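Local coordinates for protein rhamnonate dehydratase (Gibberella zeae PH-1, PDB 3FXG) that probably catalyses the magnesium-dependent dehydration of L-rhamnonate, as a lyase of the enolase superfamily, at residues P106-S120 with I130-L144. Residues are numbered along the deposited sequence; the frame is centred on the assembly and turned at random.
Sequences PRNTNLLFEQMYRAS and IAVISVIDLALWDLL
Pro106, a compact ring suited to the turn before a helix, sets CB against Leu143 CD2 (3.8 Å); Leu144 CD2 touches both this CB and Arg107 CG, the latter at 3.6 Å. The guanidinium of Arg107 reaches past this packing to Asp105 and to Glu150 of a second subunit. Thr109 supplies a methyl for apolar packing: CG2 approaches the Trp141 ring obliquely near CE2 and also meets Leu144 CD1. One water donates to both Thr109 O and Asp137 OD1 (2.6 Å from OD1), linking helices that share no direct hydrogen bond. Leu112 interlocks its branched end with that of Leu140, CD1 to CD1 at 3.7 Å. The helices run antiparallel (164°) and their axes approach to 10.3 Å, a helical hairpin in the N-terminal capping domain of the enolase superfamily. Phe113, CG anti to the backbone N (chi1 175°), brings its broad ring to Ile133 CG2. Selenomethionine Met116, a flexible chain bent at its last torsion (-82°), lays SE against Ile136 CG2 (3.9 Å) and CE against Ile133 and Ile136. Tyr117 serves two surroundings, packing CE1 on Ile130 CD1 (3.7 Å) while its hydroxyl bonds Asp254 of a third subunit. Ser120 turns OG back to Met116 O (2.7 Å), satisfying its hydroxyl beside the Ile133 CD1 methyl.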
# COMPACT_ATOMS: atom_id res chain seq x y z
N PRO A 106 -45.96 9.18 -3.57
CA PRO A 106 -45.24 8.58 -2.45
C PRO A 106 -44.40 7.35 -2.79
O PRO A 106 -43.58 6.91 -1.99
CB PRO A 106 -46.35 8.27 -1.45
CG PRO A 106 -47.53 8.00 -2.33
CD PRO A 106 -47.42 9.10 -3.37
N ARG A 107 -44.61 6.79 -3.98
CA ARG A 107 -43.84 5.62 -4.39
C ARG A 107 -42.45 6.03 -4.88
O ARG A 107 -41.57 5.18 -5.05
CB ARG A 107 -44.58 4.86 -5.50
CG ARG A 107 -45.85 4.17 -5.01
CD ARG A 107 -46.63 3.58 -6.17
NE ARG A 107 -46.98 4.61 -7.15
CZ ARG A 107 -47.64 4.38 -8.28
NH1 ARG A 107 -48.04 3.15 -8.58
NH2 ARG A 107 -47.90 5.38 -9.11
N ASN A 108 -42.25 7.33 -5.08
CA ASN A 108 -40.96 7.85 -5.54
C ASN A 108 -40.01 8.03 -4.36
O ASN A 108 -39.47 9.11 -4.14
CB ASN A 108 -41.15 9.19 -6.26
CG ASN A 108 -41.85 9.03 -7.60
OD1 ASN A 108 -41.92 7.94 -8.15
ND2 ASN A 108 -42.35 10.14 -8.14
N THR A 109 -39.81 6.95 -3.60
CA THR A 109 -38.94 6.99 -2.44
C THR A 109 -37.51 7.38 -2.77
O THR A 109 -36.89 8.17 -2.05
CB THR A 109 -38.95 5.65 -1.70
OG1 THR A 109 -38.72 4.58 -2.63
CG2 THR A 109 -40.29 5.43 -1.03
N ASN A 110 -36.98 6.83 -3.86
CA ASN A 110 -35.61 7.15 -4.25
C ASN A 110 -35.44 8.63 -4.61
O ASN A 110 -34.49 9.27 -4.17
CB ASN A 110 -35.16 6.27 -5.43
CG ASN A 110 -34.83 4.85 -5.00
OD1 ASN A 110 -34.70 4.57 -3.81
ND2 ASN A 110 -34.66 3.96 -5.97
N LEU A 111 -36.37 9.16 -5.40
CA LEU A 111 -36.30 10.57 -5.78
C LEU A 111 -36.42 11.49 -4.57
O LEU A 111 -35.61 12.41 -4.39
CB LEU A 111 -37.42 10.91 -6.77
CG LEU A 111 -37.57 12.40 -7.08
CD1 LEU A 111 -36.36 12.87 -7.89
CD2 LEU A 111 -38.86 12.65 -7.86
N LEU A 112 -37.43 11.25 -3.74
CA LEU A 112 -37.64 12.10 -2.58
C LEU A 112 -36.46 12.10 -1.61
O LEU A 112 -36.13 13.14 -1.04
CB LEU A 112 -38.93 11.68 -1.86
CG LEU A 112 -40.19 11.86 -2.72
CD1 LEU A 112 -41.41 11.37 -1.94
CD2 LEU A 112 -40.36 13.33 -3.10
N PHE A 113 -35.82 10.95 -1.41
CA PHE A 113 -34.68 10.93 -0.51
C PHE A 113 -33.50 11.72 -1.07
O PHE A 113 -32.87 12.50 -0.37
CB PHE A 113 -34.20 9.50 -0.21
CG PHE A 113 -32.96 9.47 0.63
CD1 PHE A 113 -33.03 9.66 2.01
CD2 PHE A 113 -31.71 9.35 0.03
CE1 PHE A 113 -31.87 9.75 2.78
CE2 PHE A 113 -30.54 9.44 0.80
CZ PHE A 113 -30.62 9.64 2.17
N GLU A 114 -33.19 11.50 -2.35
CA GLU A 114 -32.08 12.21 -2.97
C GLU A 114 -32.30 13.71 -2.92
O GLU A 114 -31.37 14.48 -2.69
CB GLU A 114 -31.91 11.77 -4.43
CG GLU A 114 -31.56 10.30 -4.60
CD GLU A 114 -30.29 9.92 -3.86
OE1 GLU A 114 -29.26 10.60 -4.06
OE2 GLU A 114 -30.32 8.94 -3.09
N GLN A 115 -33.54 14.14 -3.13
CA GLN A 115 -33.84 15.57 -3.10
C GLN A 115 -33.65 16.14 -1.70
O GLN A 115 -32.98 17.15 -1.52
CB GLN A 115 -35.26 15.83 -3.60
CG GLN A 115 -35.46 15.48 -5.07
CD GLN A 115 -36.83 15.88 -5.59
OE1 GLN A 115 -37.83 15.76 -4.89
NE2 GLN A 115 -36.87 16.34 -6.84
N MSE A 116 -34.24 15.50 -0.70
CA MSE A 116 -34.11 16.00 0.66
C MSE A 116 -32.66 15.96 1.14
O MSE A 116 -32.20 16.90 1.79
CB MSE A 116 -34.99 15.18 1.62
CG MSE A 116 -36.49 15.32 1.37
SE MSE A 116 -37.54 14.48 2.77
CE MSE A 116 -37.47 12.65 2.14
N TYR A 117 -31.94 14.90 0.80
CA TYR A 117 -30.55 14.78 1.23
C TYR A 117 -29.63 15.77 0.53
O TYR A 117 -28.86 16.48 1.18
CB TYR A 117 -30.03 13.36 0.97
CG TYR A 117 -28.64 13.14 1.53
CD1 TYR A 117 -28.45 12.78 2.86
CD2 TYR A 117 -27.51 13.35 0.73
CE1 TYR A 117 -27.16 12.63 3.40
CE2 TYR A 117 -26.22 13.21 1.26
CZ TYR A 117 -26.06 12.85 2.59
OH TYR A 117 -24.79 12.71 3.10
N ARG A 118 -29.70 15.84 -0.79
CA ARG A 118 -28.83 16.75 -1.52
C ARG A 118 -29.18 18.22 -1.32
O ARG A 118 -28.30 19.07 -1.35
CB ARG A 118 -28.80 16.37 -3.01
CG ARG A 118 -28.10 15.03 -3.26
CD ARG A 118 -28.06 14.64 -4.74
NE ARG A 118 -27.17 15.48 -5.55
CZ ARG A 118 -25.84 15.42 -5.53
NH1 ARG A 118 -25.20 14.57 -4.74
NH2 ARG A 118 -25.14 16.20 -6.34
N ALA A 119 -30.45 18.51 -1.09
CA ALA A 119 -30.87 19.90 -0.88
C ALA A 119 -30.48 20.40 0.51
O ALA A 119 -30.43 21.60 0.74
CB ALA A 119 -32.37 20.03 -1.08
N SER A 120 -30.22 19.48 1.44
CA SER A 120 -29.84 19.88 2.80
C SER A 120 -28.37 19.61 3.10
O SER A 120 -27.94 19.74 4.25
CB SER A 120 -30.71 19.15 3.83
OG SER A 120 -30.57 17.75 3.72
N ILE A 130 -30.53 14.73 9.09
CA ILE A 130 -30.71 13.40 8.52
C ILE A 130 -31.76 12.63 9.32
O ILE A 130 -32.49 11.80 8.77
CB ILE A 130 -29.38 12.62 8.50
CG1 ILE A 130 -28.30 13.48 7.82
CG2 ILE A 130 -29.54 11.32 7.74
CD1 ILE A 130 -28.69 13.98 6.43
N ALA A 131 -31.83 12.89 10.62
CA ALA A 131 -32.82 12.24 11.46
C ALA A 131 -34.21 12.69 10.99
O ALA A 131 -35.16 11.89 10.97
CB ALA A 131 -32.61 12.63 12.93
N VAL A 132 -34.33 13.95 10.60
CA VAL A 132 -35.61 14.49 10.12
C VAL A 132 -36.02 13.76 8.84
O VAL A 132 -37.15 13.29 8.70
CB VAL A 132 -35.51 16.00 9.83
CG1 VAL A 132 -36.83 16.51 9.25
CG2 VAL A 132 -35.16 16.76 11.11
N ILE A 133 -35.08 13.66 7.91
CA ILE A 133 -35.34 12.99 6.65
C ILE A 133 -35.73 11.53 6.91
O ILE A 133 -36.61 11.00 6.24
CB ILE A 133 -34.10 13.03 5.73
CG1 ILE A 133 -33.80 14.49 5.34
CG2 ILE A 133 -34.34 12.18 4.49
CD1 ILE A 133 -32.52 14.66 4.53
N SER A 134 -35.08 10.90 7.88
CA SER A 134 -35.36 9.51 8.20
C SER A 134 -36.81 9.27 8.60
O SER A 134 -37.45 8.33 8.14
CB SER A 134 -34.45 9.02 9.34
OG SER A 134 -33.08 9.13 8.99
N VAL A 135 -37.33 10.13 9.48
CA VAL A 135 -38.70 9.99 9.94
C VAL A 135 -39.70 10.24 8.82
O VAL A 135 -40.74 9.58 8.74
CB VAL A 135 -38.98 10.95 11.12
CG1 VAL A 135 -40.42 10.82 11.57
CG2 VAL A 135 -38.04 10.62 12.28
N ILE A 136 -39.39 11.18 7.94
CA ILE A 136 -40.28 11.47 6.82
C ILE A 136 -40.33 10.26 5.89
O ILE A 136 -41.40 9.86 5.42
CB ILE A 136 -39.79 12.71 6.02
CG1 ILE A 136 -39.98 13.97 6.87
CG2 ILE A 136 -40.55 12.82 4.71
CD1 ILE A 136 -39.37 15.23 6.26
N ASP A 137 -39.16 9.67 5.63
CA ASP A 137 -39.06 8.50 4.77
C ASP A 137 -39.86 7.34 5.36
O ASP A 137 -40.58 6.66 4.64
CB ASP A 137 -37.60 8.08 4.60
CG ASP A 137 -37.43 6.92 3.64
OD1 ASP A 137 -37.67 7.10 2.42
OD2 ASP A 137 -37.07 5.81 4.10
N LEU A 138 -39.72 7.13 6.67
CA LEU A 138 -40.44 6.05 7.34
C LEU A 138 -41.95 6.28 7.25
O LEU A 138 -42.72 5.33 7.08
CB LEU A 138 -40.00 5.94 8.80
CG LEU A 138 -38.58 5.39 9.02
CD1 LEU A 138 -38.18 5.50 10.49
CD2 LEU A 138 -38.52 3.94 8.56
N ALA A 139 -42.38 7.53 7.36
CA ALA A 139 -43.80 7.85 7.25
C ALA A 139 -44.27 7.54 5.83
O ALA A 139 -45.40 7.10 5.63
CB ALA A 139 -44.04 9.33 7.57
N LEU A 140 -43.39 7.75 4.86
CA LEU A 140 -43.73 7.46 3.47
C LEU A 140 -43.93 5.96 3.31
O LEU A 140 -44.89 5.52 2.67
CB LEU A 140 -42.62 7.94 2.53
CG LEU A 140 -42.57 9.44 2.22
CD1 LEU A 140 -41.32 9.74 1.40
CD2 LEU A 140 -43.82 9.85 1.45
N TRP A 141 -43.04 5.16 3.89
CA TRP A 141 -43.17 3.71 3.79
C TRP A 141 -44.42 3.22 4.50
O TRP A 141 -45.08 2.30 4.01
CB TRP A 141 -41.92 3.01 4.35
CG TRP A 141 -40.79 2.98 3.35
CD1 TRP A 141 -39.70 3.80 3.32
CD2 TRP A 141 -40.68 2.10 2.23
NE1 TRP A 141 -38.90 3.48 2.24
CE2 TRP A 141 -39.48 2.44 1.55
CE3 TRP A 141 -41.47 1.06 1.73
CZ2 TRP A 141 -39.06 1.77 0.40
CZ3 TRP A 141 -41.05 0.39 0.58
CH2 TRP A 141 -39.85 0.75 -0.07
N ASP A 142 -44.74 3.82 5.64
CA ASP A 142 -45.94 3.44 6.39
C ASP A 142 -47.15 3.70 5.49
O ASP A 142 -48.07 2.88 5.41
CB ASP A 142 -46.05 4.27 7.68
CG ASP A 142 -47.17 3.80 8.59
OD1 ASP A 142 -47.20 2.60 8.95
OD2 ASP A 142 -48.03 4.64 8.97
N LEU A 143 -47.15 4.85 4.81
CA LEU A 143 -48.23 5.22 3.91
C LEU A 143 -48.35 4.23 2.75
O LEU A 143 -49.45 3.82 2.38
CB LEU A 143 -47.98 6.63 3.36
CG LEU A 143 -48.89 7.13 2.23
CD1 LEU A 143 -50.33 7.18 2.71
CD2 LEU A 143 -48.42 8.50 1.77
N LEU A 144 -47.21 3.86 2.16
CA LEU A 144 -47.21 2.92 1.05
C LEU A 144 -47.81 1.58 1.46
O LEU A 144 -48.59 0.98 0.72
CB LEU A 144 -45.79 2.72 0.51
CG LEU A 144 -45.15 3.92 -0.19
CD1 LEU A 144 -43.73 3.58 -0.61
CD2 LEU A 144 -45.99 4.30 -1.41
O HOH W 1 -37.77 8.91 0.53